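Local coordinates for LbaCas13a H328A (C2c2) (Lachnospiraceae bacterium NK4A179, PDB 5WLH), which binds a CRISPR guide RNA and, as a Cas13a enzyme, probably processes its precursor and cleaves RNA after recognising targets complementary to the guide, at residues Phe1296-Ile1310 and Lys1323-Tyr1337. Sequence-based numbering, arbitrary orientation.
With nucleotides of chain B.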
loop_
_atom_site.group_PDB
_atom_site.type_symbol
_atom_site.label_atom_id
_atom_site.label_comp_id
_atom_site.label_asym_id
_atom_site.label_seq_id
_atom_site.Cartn_x
_atom_site.Cartn_y
_atom_site.Cartn_z
ATOM N N PHE A 1296 -4.629 -2.002 -16.268
ATOM C CA PHE A 1296 -5.494 -2.937 -16.996
ATOM C C PHE A 1296 -4.726 -4.096 -17.618
ATOM O O PHE A 1296 -5.199 -4.719 -18.575
ATOM C CB PHE A 1296 -6.343 -2.206 -18.037
ATOM C CG PHE A 1296 -7.153 -1.107 -17.437
ATOM C CD1 PHE A 1296 -8.213 -1.393 -16.605
ATOM C CD2 PHE A 1296 -6.795 0.214 -17.630
ATOM C CE1 PHE A 1296 -8.945 -0.373 -16.008
ATOM C CE2 PHE A 1296 -7.522 1.233 -17.047
ATOM C CZ PHE A 1296 -8.595 0.938 -16.237
ATOM N N VAL A 1297 -3.574 -4.433 -17.042
ATOM C CA VAL A 1297 -2.747 -5.548 -17.491
ATOM C C VAL A 1297 -2.813 -6.642 -16.430
ATOM O O VAL A 1297 -2.452 -6.408 -15.272
ATOM C CB VAL A 1297 -1.298 -5.099 -17.733
ATOM C CG1 VAL A 1297 -0.417 -6.282 -18.172
ATOM C CG2 VAL A 1297 -1.266 -3.989 -18.776
ATOM N N ASN A 1298 -3.286 -7.831 -16.820
ATOM C CA ASN A 1298 -3.365 -8.995 -15.935
ATOM C C ASN A 1298 -2.169 -9.890 -16.192
ATOM O O ASN A 1298 -1.968 -10.321 -17.329
ATOM C CB ASN A 1298 -4.607 -9.836 -16.203
ATOM C CG ASN A 1298 -5.833 -9.290 -15.588
ATOM O OD1 ASN A 1298 -6.248 -9.713 -14.512
ATOM N ND2 ASN A 1298 -6.475 -8.380 -16.297
ATOM N N VAL A 1299 -1.397 -10.209 -15.148
ATOM C CA VAL A 1299 -0.268 -11.103 -15.348
ATOM C C VAL A 1299 -0.439 -12.322 -14.455
ATOM O O VAL A 1299 -1.019 -12.247 -13.367
ATOM C CB VAL A 1299 1.093 -10.403 -15.109
ATOM C CG1 VAL A 1299 1.187 -9.157 -15.964
ATOM C CG2 VAL A 1299 1.311 -10.082 -13.622
ATOM N N ARG A 1300 0.025 -13.470 -14.955
ATOM C CA ARG A 1300 0.021 -14.721 -14.209
ATOM C C ARG A 1300 1.460 -15.062 -13.840
ATOM O O ARG A 1300 2.267 -15.404 -14.709
ATOM C CB ARG A 1300 -0.618 -15.853 -15.015
ATOM C CG ARG A 1300 -2.091 -15.643 -15.307
ATOM C CD ARG A 1300 -2.670 -16.848 -16.085
ATOM N NE ARG A 1300 -4.129 -16.811 -16.184
ATOM C CZ ARG A 1300 -4.794 -16.492 -17.291
ATOM N NH1 ARG A 1300 -4.126 -16.183 -18.396
ATOM N NH2 ARG A 1300 -6.122 -16.482 -17.299
ATOM N N PHE A 1301 1.775 -14.977 -12.549
ATOM C CA PHE A 1301 3.120 -15.244 -12.084
ATOM C C PHE A 1301 3.420 -16.729 -12.087
ATOM O O PHE A 1301 2.546 -17.567 -11.860
ATOM C CB PHE A 1301 3.307 -14.746 -10.659
ATOM C CG PHE A 1301 3.261 -13.278 -10.526
ATOM C CD1 PHE A 1301 3.984 -12.473 -11.367
ATOM C CD2 PHE A 1301 2.536 -12.699 -9.480
ATOM C CE1 PHE A 1301 3.969 -11.099 -11.196
ATOM C CE2 PHE A 1301 2.514 -11.337 -9.313
ATOM C CZ PHE A 1301 3.228 -10.533 -10.184
ATOM N N GLU A 1302 4.678 -17.042 -12.320
ATOM C CA GLU A 1302 5.215 -18.346 -11.997
ATOM C C GLU A 1302 6.428 -18.106 -11.122
ATOM O O GLU A 1302 7.222 -17.198 -11.382
ATOM C CB GLU A 1302 5.589 -19.142 -13.254
ATOM C CG GLU A 1302 4.404 -19.472 -14.159
ATOM C CD GLU A 1302 3.583 -20.670 -13.690
ATOM O OE1 GLU A 1302 2.853 -21.254 -14.529
ATOM O OE2 GLU A 1302 3.653 -21.026 -12.492
ATOM N N PHE A 1303 6.564 -18.910 -10.086
ATOM C CA PHE A 1303 7.653 -18.755 -9.138
ATOM C C PHE A 1303 8.679 -19.838 -9.412
ATOM O O PHE A 1303 8.386 -21.027 -9.268
ATOM C CB PHE A 1303 7.104 -18.828 -7.729
ATOM C CG PHE A 1303 6.374 -17.599 -7.348
ATOM C CD1 PHE A 1303 5.128 -17.319 -7.889
ATOM C CD2 PHE A 1303 6.967 -16.672 -6.512
ATOM C CE1 PHE A 1303 4.457 -16.143 -7.551
ATOM C CE2 PHE A 1303 6.310 -15.504 -6.179
ATOM C CZ PHE A 1303 5.055 -15.252 -6.686
ATOM N N VAL A 1304 9.862 -19.421 -9.836
ATOM C CA VAL A 1304 10.887 -20.362 -10.257
ATOM C C VAL A 1304 12.184 -19.943 -9.595
ATOM O O VAL A 1304 12.167 -19.279 -8.554
ATOM C CB VAL A 1304 10.993 -20.413 -11.793
ATOM C CG1 VAL A 1304 9.711 -20.974 -12.371
ATOM C CG2 VAL A 1304 11.250 -19.039 -12.363
ATOM N N SER A 1305 13.312 -20.335 -10.164
ATOM C CA SER A 1305 14.585 -20.156 -9.492
ATOM C C SER A 1305 15.510 -19.314 -10.347
ATOM O O SER A 1305 15.555 -19.464 -11.574
ATOM C CB SER A 1305 15.244 -21.502 -9.174
ATOM O OG SER A 1305 14.477 -22.223 -8.229
ATOM N N GLY A 1306 16.232 -18.424 -9.684
ATOM C CA GLY A 1306 17.287 -17.633 -10.270
ATOM C C GLY A 1306 18.535 -17.763 -9.420
ATOM O O GLY A 1306 18.735 -18.754 -8.730
ATOM N N LYS A 1307 19.357 -16.725 -9.463
ATOM C CA LYS A 1307 20.645 -16.714 -8.793
ATOM C C LYS A 1307 20.773 -15.436 -7.989
ATOM O O LYS A 1307 20.220 -14.399 -8.351
ATOM C CB LYS A 1307 21.819 -16.784 -9.794
ATOM C CG LYS A 1307 21.804 -17.993 -10.720
ATOM C CD LYS A 1307 22.069 -19.265 -9.939
ATOM C CE LYS A 1307 21.971 -20.505 -10.820
ATOM N NZ LYS A 1307 21.772 -21.719 -9.985
ATOM N N LYS A 1308 21.544 -15.513 -6.912
ATOM C CA LYS A 1308 21.889 -14.328 -6.149
ATOM C C LYS A 1308 23.279 -14.525 -5.570
ATOM O O LYS A 1308 23.703 -15.656 -5.317
ATOM C CB LYS A 1308 20.881 -14.062 -5.029
ATOM C CG LYS A 1308 20.831 -15.148 -3.978
ATOM C CD LYS A 1308 19.937 -14.727 -2.795
ATOM C CE LYS A 1308 19.684 -15.891 -1.864
ATOM N NZ LYS A 1308 18.959 -15.512 -0.611
ATOM N N MET A 1309 23.971 -13.418 -5.352
ATOM C CA MET A 1309 25.260 -13.465 -4.688
ATOM C C MET A 1309 25.093 -13.326 -3.180
ATOM O O MET A 1309 24.169 -12.667 -2.687
ATOM C CB MET A 1309 26.183 -12.366 -5.215
ATOM C CG MET A 1309 26.432 -12.452 -6.700
ATOM S SD MET A 1309 27.046 -14.072 -7.165
ATOM C CE MET A 1309 28.535 -14.143 -6.175
ATOM N N ILE A 1310 25.992 -13.984 -2.453
ATOM C CA ILE A 1310 26.154 -13.833 -1.014
ATOM C C ILE A 1310 27.509 -13.188 -0.807
ATOM O O ILE A 1310 28.533 -13.784 -1.163
ATOM C CB ILE A 1310 26.087 -15.183 -0.288
ATOM C CG1 ILE A 1310 24.847 -15.971 -0.715
ATOM C CG2 ILE A 1310 26.130 -14.977 1.226
ATOM C CD1 ILE A 1310 23.543 -15.318 -0.320
ATOM N N LYS A 1323 24.243 -18.423 -5.257
ATOM C CA LYS A 1323 23.315 -19.454 -4.827
ATOM C C LYS A 1323 21.954 -19.191 -5.455
ATOM O O LYS A 1323 21.749 -18.184 -6.132
ATOM C CB LYS A 1323 23.255 -19.535 -3.300
ATOM C CG LYS A 1323 22.360 -18.510 -2.636
ATOM C CD LYS A 1323 22.129 -18.862 -1.167
ATOM C CE LYS A 1323 20.996 -19.852 -1.001
ATOM N NZ LYS A 1323 20.735 -20.164 0.424
ATOM N N GLU A 1324 21.035 -20.132 -5.253
ATOM C CA GLU A 1324 19.702 -19.998 -5.832
ATOM C C GLU A 1324 18.929 -18.861 -5.156
ATOM O O GLU A 1324 19.158 -18.529 -3.993
ATOM C CB GLU A 1324 18.937 -21.308 -5.713
ATOM C CG GLU A 1324 19.685 -22.496 -6.293
ATOM C CD GLU A 1324 18.839 -23.303 -7.243
ATOM O OE1 GLU A 1324 18.408 -24.411 -6.854
ATOM O OE2 GLU A 1324 18.599 -22.824 -8.377
ATOM N N CYS A 1325 18.018 -18.251 -5.912
ATOM C CA CYS A 1325 17.254 -17.096 -5.456
ATOM C C CYS A 1325 15.843 -17.236 -5.999
ATOM O O CYS A 1325 15.658 -17.783 -7.087
ATOM C CB CYS A 1325 17.876 -15.786 -5.969
ATOM S SG CYS A 1325 17.012 -14.240 -5.484
ATOM N N ALA A 1326 14.844 -16.768 -5.236
ATOM C CA ALA A 1326 13.491 -16.725 -5.791
ATOM C C ALA A 1326 13.509 -15.947 -7.095
ATOM O O ALA A 1326 14.164 -14.909 -7.206
ATOM C CB ALA A 1326 12.511 -16.061 -4.819
ATOM N N ARG A 1327 12.774 -16.439 -8.090
ATOM C CA ARG A 1327 12.636 -15.718 -9.347
ATOM C C ARG A 1327 11.154 -15.649 -9.670
ATOM O O ARG A 1327 10.507 -16.684 -9.862
ATOM C CB ARG A 1327 13.412 -16.391 -10.483
ATOM C CG ARG A 1327 13.319 -15.623 -11.794
ATOM C CD ARG A 1327 14.492 -15.951 -12.714
ATOM N NE ARG A 1327 14.107 -16.965 -13.681
ATOM C CZ ARG A 1327 13.406 -16.706 -14.778
ATOM N NH1 ARG A 1327 13.082 -17.690 -15.599
ATOM N NH2 ARG A 1327 13.033 -15.460 -15.053
ATOM N N ILE A 1328 10.614 -14.438 -9.675
ATOM C CA ILE A 1328 9.243 -14.204 -10.111
ATOM C C ILE A 1328 9.279 -14.003 -11.613
ATOM O O ILE A 1328 9.979 -13.120 -12.119
ATOM C CB ILE A 1328 8.633 -12.979 -9.413
ATOM C CG1 ILE A 1328 8.674 -13.150 -7.882
ATOM C CG2 ILE A 1328 7.240 -12.727 -9.930
ATOM C CD1 ILE A 1328 8.382 -11.839 -7.108
ATOM N N THR A 1329 8.546 -14.831 -12.332
ATOM C CA THR A 1329 8.482 -14.603 -13.756
ATOM C C THR A 1329 7.018 -14.694 -14.126
ATOM O O THR A 1329 6.162 -14.815 -13.237
ATOM C CB THR A 1329 9.349 -15.610 -14.516
ATOM O OG1 THR A 1329 9.488 -15.177 -15.874
ATOM C CG2 THR A 1329 8.741 -17.003 -14.453
ATOM N N ILE A 1330 6.724 -14.626 -15.414
ATOM C CA ILE A 1330 5.350 -14.664 -15.894
ATOM C C ILE A 1330 5.195 -15.917 -16.742
ATOM O O ILE A 1330 6.120 -16.284 -17.475
ATOM C CB ILE A 1330 5.008 -13.375 -16.663
ATOM C CG1 ILE A 1330 5.061 -12.189 -15.684
ATOM C CG2 ILE A 1330 3.642 -13.467 -17.287
ATOM C CD1 ILE A 1330 4.965 -10.848 -16.335
ATOM N N ARG A 1331 4.047 -16.586 -16.604
ATOM C CA ARG A 1331 3.775 -17.817 -17.347
ATOM C C ARG A 1331 4.114 -17.633 -18.823
ATOM O O ARG A 1331 3.688 -16.662 -19.453
ATOM C CB ARG A 1331 2.308 -18.215 -17.181
ATOM C CG ARG A 1331 2.047 -19.713 -17.315
ATOM C CD ARG A 1331 0.654 -20.087 -16.830
ATOM N NE ARG A 1331 -0.383 -19.546 -17.705
ATOM C CZ ARG A 1331 -1.680 -19.821 -17.587
ATOM N NH1 ARG A 1331 -2.106 -20.628 -16.618
ATOM N NH2 ARG A 1331 -2.552 -19.286 -18.436
ATOM N N GLU A 1332 4.917 -18.556 -19.363
ATOM C CA GLU A 1332 5.425 -18.390 -20.721
ATOM C C GLU A 1332 4.306 -18.441 -21.753
ATOM O O GLU A 1332 4.415 -17.811 -22.814
ATOM C CB GLU A 1332 6.480 -19.460 -21.015
ATOM C CG GLU A 1332 7.267 -19.875 -19.775
ATOM C CD GLU A 1332 8.322 -20.931 -20.060
ATOM O OE1 GLU A 1332 8.975 -20.851 -21.125
ATOM O OE2 GLU A 1332 8.493 -21.844 -19.217
ATOM N N LYS A 1333 3.227 -19.156 -21.452
ATOM C CA LYS A 1333 2.091 -19.315 -22.353
ATOM C C LYS A 1333 0.862 -18.670 -21.728
ATOM O O LYS A 1333 0.422 -19.081 -20.649
ATOM C CB LYS A 1333 1.840 -20.797 -22.648
ATOM C CG LYS A 1333 0.425 -21.139 -23.060
ATOM C CD LYS A 1333 0.409 -22.448 -23.842
ATOM C CE LYS A 1333 0.490 -22.193 -25.340
ATOM N NZ LYS A 1333 -0.701 -21.448 -25.845
ATOM N N ASN A 1334 0.317 -17.658 -22.405
ATOM C CA ASN A 1334 -0.876 -16.945 -21.949
ATOM C C ASN A 1334 -0.684 -16.429 -20.528
ATOM O O ASN A 1334 -1.519 -16.641 -19.646
ATOM C CB ASN A 1334 -2.120 -17.822 -22.041
ATOM C CG ASN A 1334 -2.442 -18.195 -23.478
ATOM O OD1 ASN A 1334 -2.136 -17.435 -24.391
ATOM N ND2 ASN A 1334 -3.044 -19.355 -23.677
ATOM N N GLY A 1335 0.450 -15.783 -20.311
ATOM C CA GLY A 1335 0.735 -15.212 -19.014
ATOM C C GLY A 1335 0.314 -13.773 -18.837
ATOM O O GLY A 1335 0.266 -13.291 -17.704
ATOM N N VAL A 1336 -0.006 -13.078 -19.925
ATOM C CA VAL A 1336 -0.346 -11.657 -19.896
ATOM C C VAL A 1336 -1.611 -11.470 -20.719
ATOM O O VAL A 1336 -1.660 -11.882 -21.884
ATOM C CB VAL A 1336 0.787 -10.778 -20.451
ATOM C CG1 VAL A 1336 0.369 -9.301 -20.504
ATOM C CG2 VAL A 1336 2.096 -10.938 -19.620
ATOM N N TYR A 1337 -2.639 -10.871 -20.122
ATOM C CA TYR A 1337 -3.808 -10.516 -20.916
ATOM C C TYR A 1337 -4.363 -9.177 -20.451
ATOM O O TYR A 1337 -4.120 -8.730 -19.330
ATOM C CB TYR A 1337 -4.897 -11.605 -20.878
ATOM C CG TYR A 1337 -5.445 -11.939 -19.510
ATOM C CD1 TYR A 1337 -4.781 -12.832 -18.683
ATOM C CD2 TYR A 1337 -6.644 -11.391 -19.061
ATOM C CE1 TYR A 1337 -5.274 -13.157 -17.439
ATOM C CE2 TYR A 1337 -7.146 -11.714 -17.805
ATOM C CZ TYR A 1337 -6.449 -12.596 -17.004
ATOM O OH TYR A 1337 -6.923 -12.932 -15.755
ATOM P P A B 3 17.881 -21.612 3.847
ATOM O OP1 A B 3 16.423 -21.652 4.143
ATOM O OP2 A B 3 18.699 -22.850 3.914
ATOM O "O5'" A B 3 18.147 -21.030 2.398
ATOM C "C5'" A B 3 17.175 -21.143 1.403
ATOM C "C4'" A B 3 17.030 -19.846 0.667
ATOM O "O4'" A B 3 17.879 -19.891 -0.509
ATOM C "C3'" A B 3 15.625 -19.625 0.135
ATOM O "O3'" A B 3 14.807 -18.950 1.074
ATOM C "C2'" A B 3 15.854 -18.879 -1.162
ATOM O "O2'" A B 3 16.154 -17.518 -0.893
ATOM C "C1'" A B 3 17.140 -19.548 -1.647
ATOM N N9 A B 3 16.891 -20.804 -2.376
ATOM C C8 A B 3 17.323 -22.070 -2.013
ATOM N N7 A B 3 16.981 -23.008 -2.866
ATOM C C5 A B 3 16.278 -22.314 -3.849
ATOM C C6 A B 3 15.666 -22.727 -5.045
ATOM N N6 A B 3 15.641 -24.004 -5.437
ATOM N N1 A B 3 15.064 -21.792 -5.819
ATOM C C2 A B 3 15.091 -20.517 -5.405
ATOM N N3 A B 3 15.642 -20.012 -4.302
ATOM C C4 A B 3 16.224 -20.964 -3.564
ATOM P P A B 6 3.284 -20.758 -2.661
ATOM O OP1 A B 6 4.068 -21.589 -1.733
ATOM O OP2 A B 6 1.957 -21.213 -3.175
ATOM O "O5'" A B 6 3.021 -19.345 -1.954
ATOM C "C5'" A B 6 4.020 -18.742 -1.129
ATOM C "C4'" A B 6 3.993 -17.229 -1.250
ATOM O "O4'" A B 6 4.370 -16.846 -2.588
ATOM C "C3'" A B 6 2.635 -16.573 -1.060
ATOM O "O3'" A B 6 2.326 -16.387 0.301
ATOM C "C2'" A B 6 2.779 -15.273 -1.830
ATOM O "O2'" A B 6 3.592 -14.359 -1.095
ATOM C "C1'" A B 6 3.607 -15.742 -3.015
ATOM N N9 A B 6 2.796 -16.177 -4.160
ATOM C C8 A B 6 2.770 -17.429 -4.722
ATOM N N7 A B 6 1.993 -17.512 -5.770
ATOM C C5 A B 6 1.489 -16.221 -5.905
ATOM C C6 A B 6 0.611 -15.655 -6.829
ATOM N N6 A B 6 0.070 -16.360 -7.835
ATOM N N1 A B 6 0.323 -14.335 -6.695
ATOM C C2 A B 6 0.867 -13.640 -5.685
ATOM N N3 A B 6 1.700 -14.078 -4.740
ATOM C C4 A B 6 1.982 -15.382 -4.920
ATOM P P G B 5 8.041 -18.909 -0.956
ATOM O OP1 G B 5 7.139 -17.827 -0.472
ATOM O OP2 G B 5 8.407 -20.025 -0.043
ATOM O "O5'" G B 5 7.411 -19.574 -2.242
ATOM C "C5'" G B 5 6.946 -18.797 -3.329
ATOM C "C4'" G B 5 6.485 -19.708 -4.442
ATOM O "O4'" G B 5 7.634 -20.420 -4.977
ATOM C "C3'" G B 5 5.528 -20.822 -4.032
ATOM O "O3'" G B 5 4.179 -20.391 -3.941
ATOM C "C2'" G B 5 5.741 -21.851 -5.136
ATOM O "O2'" G B 5 5.063 -21.440 -6.314
ATOM C "C1'" G B 5 7.250 -21.730 -5.363
ATOM N N9 G B 5 7.995 -22.682 -4.521
ATOM C C8 G B 5 8.467 -22.470 -3.247
ATOM N N7 G B 5 9.099 -23.501 -2.743
ATOM C C5 G B 5 9.035 -24.452 -3.756
ATOM C C6 G B 5 9.543 -25.776 -3.787
ATOM O O6 G B 5 10.158 -26.366 -2.891
ATOM N N1 G B 5 9.249 -26.396 -4.996
ATOM C C2 G B 5 8.561 -25.815 -6.041
ATOM N N2 G B 5 8.381 -26.565 -7.133
ATOM N N3 G B 5 8.070 -24.577 -6.032
ATOM C C4 G B 5 8.349 -23.970 -4.854
HETATM O O HOH W 1 19.882 -17.549 1.413
#
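Asn1298 lays its CB over the centre of the Tyr1337 ring, a CH-pi contact 3.5 Å from the centroid, with the amide plane only 5° from that of the ring. Next along, the extended chain of Arg1300 (chi2 -178°) carries its guanidinium between Tyr1337 CE1 on one face and Arg1331 NH2 on the other. Both arginines share one carbonyl: Arg1300 NH1 is 2.9 Å from Asn1334 O, and Arg1331 NH2 bonds it from the opposite face at 3.1 Å, which probably offsets their like charges.

The buried part is packed by branched and aromatic residues that fill the interior: Ile1328 CG2 meets Phe1301 CD1 at 3.6 Å, Ile1330 CD1 and Val1336 CG2 approach Val1299 at CB and CG1, and helix 1357-1368 covers Ile1330 and Val1336. One face of the Phe1303 ring, toward its rim, meets C8 of A6 of chain B. The looser side is partly exposed: Glu1302 OE1 lies against Arg1331 CG and CD, short of the guanidinium, and Val1304 CG2 lies over the Arg1327 guanidinium.

Near the far end Ser1305 OG donates to N1 of A3 of chain B, Lys1307 NZ makes a long salt bridge of 3.7 Å to Glu1324 OE2, and Lys1308 NZ, paired with Glu1238 and Asp1271, shares a water with Lys1323 NZ. Strands 1297-1310 and 1321-1330 form a beta hairpin; strand 1336-1344 pairs with the start of 1297-1310, in an antiparallel sheet whose face contacts the pre-crRNA.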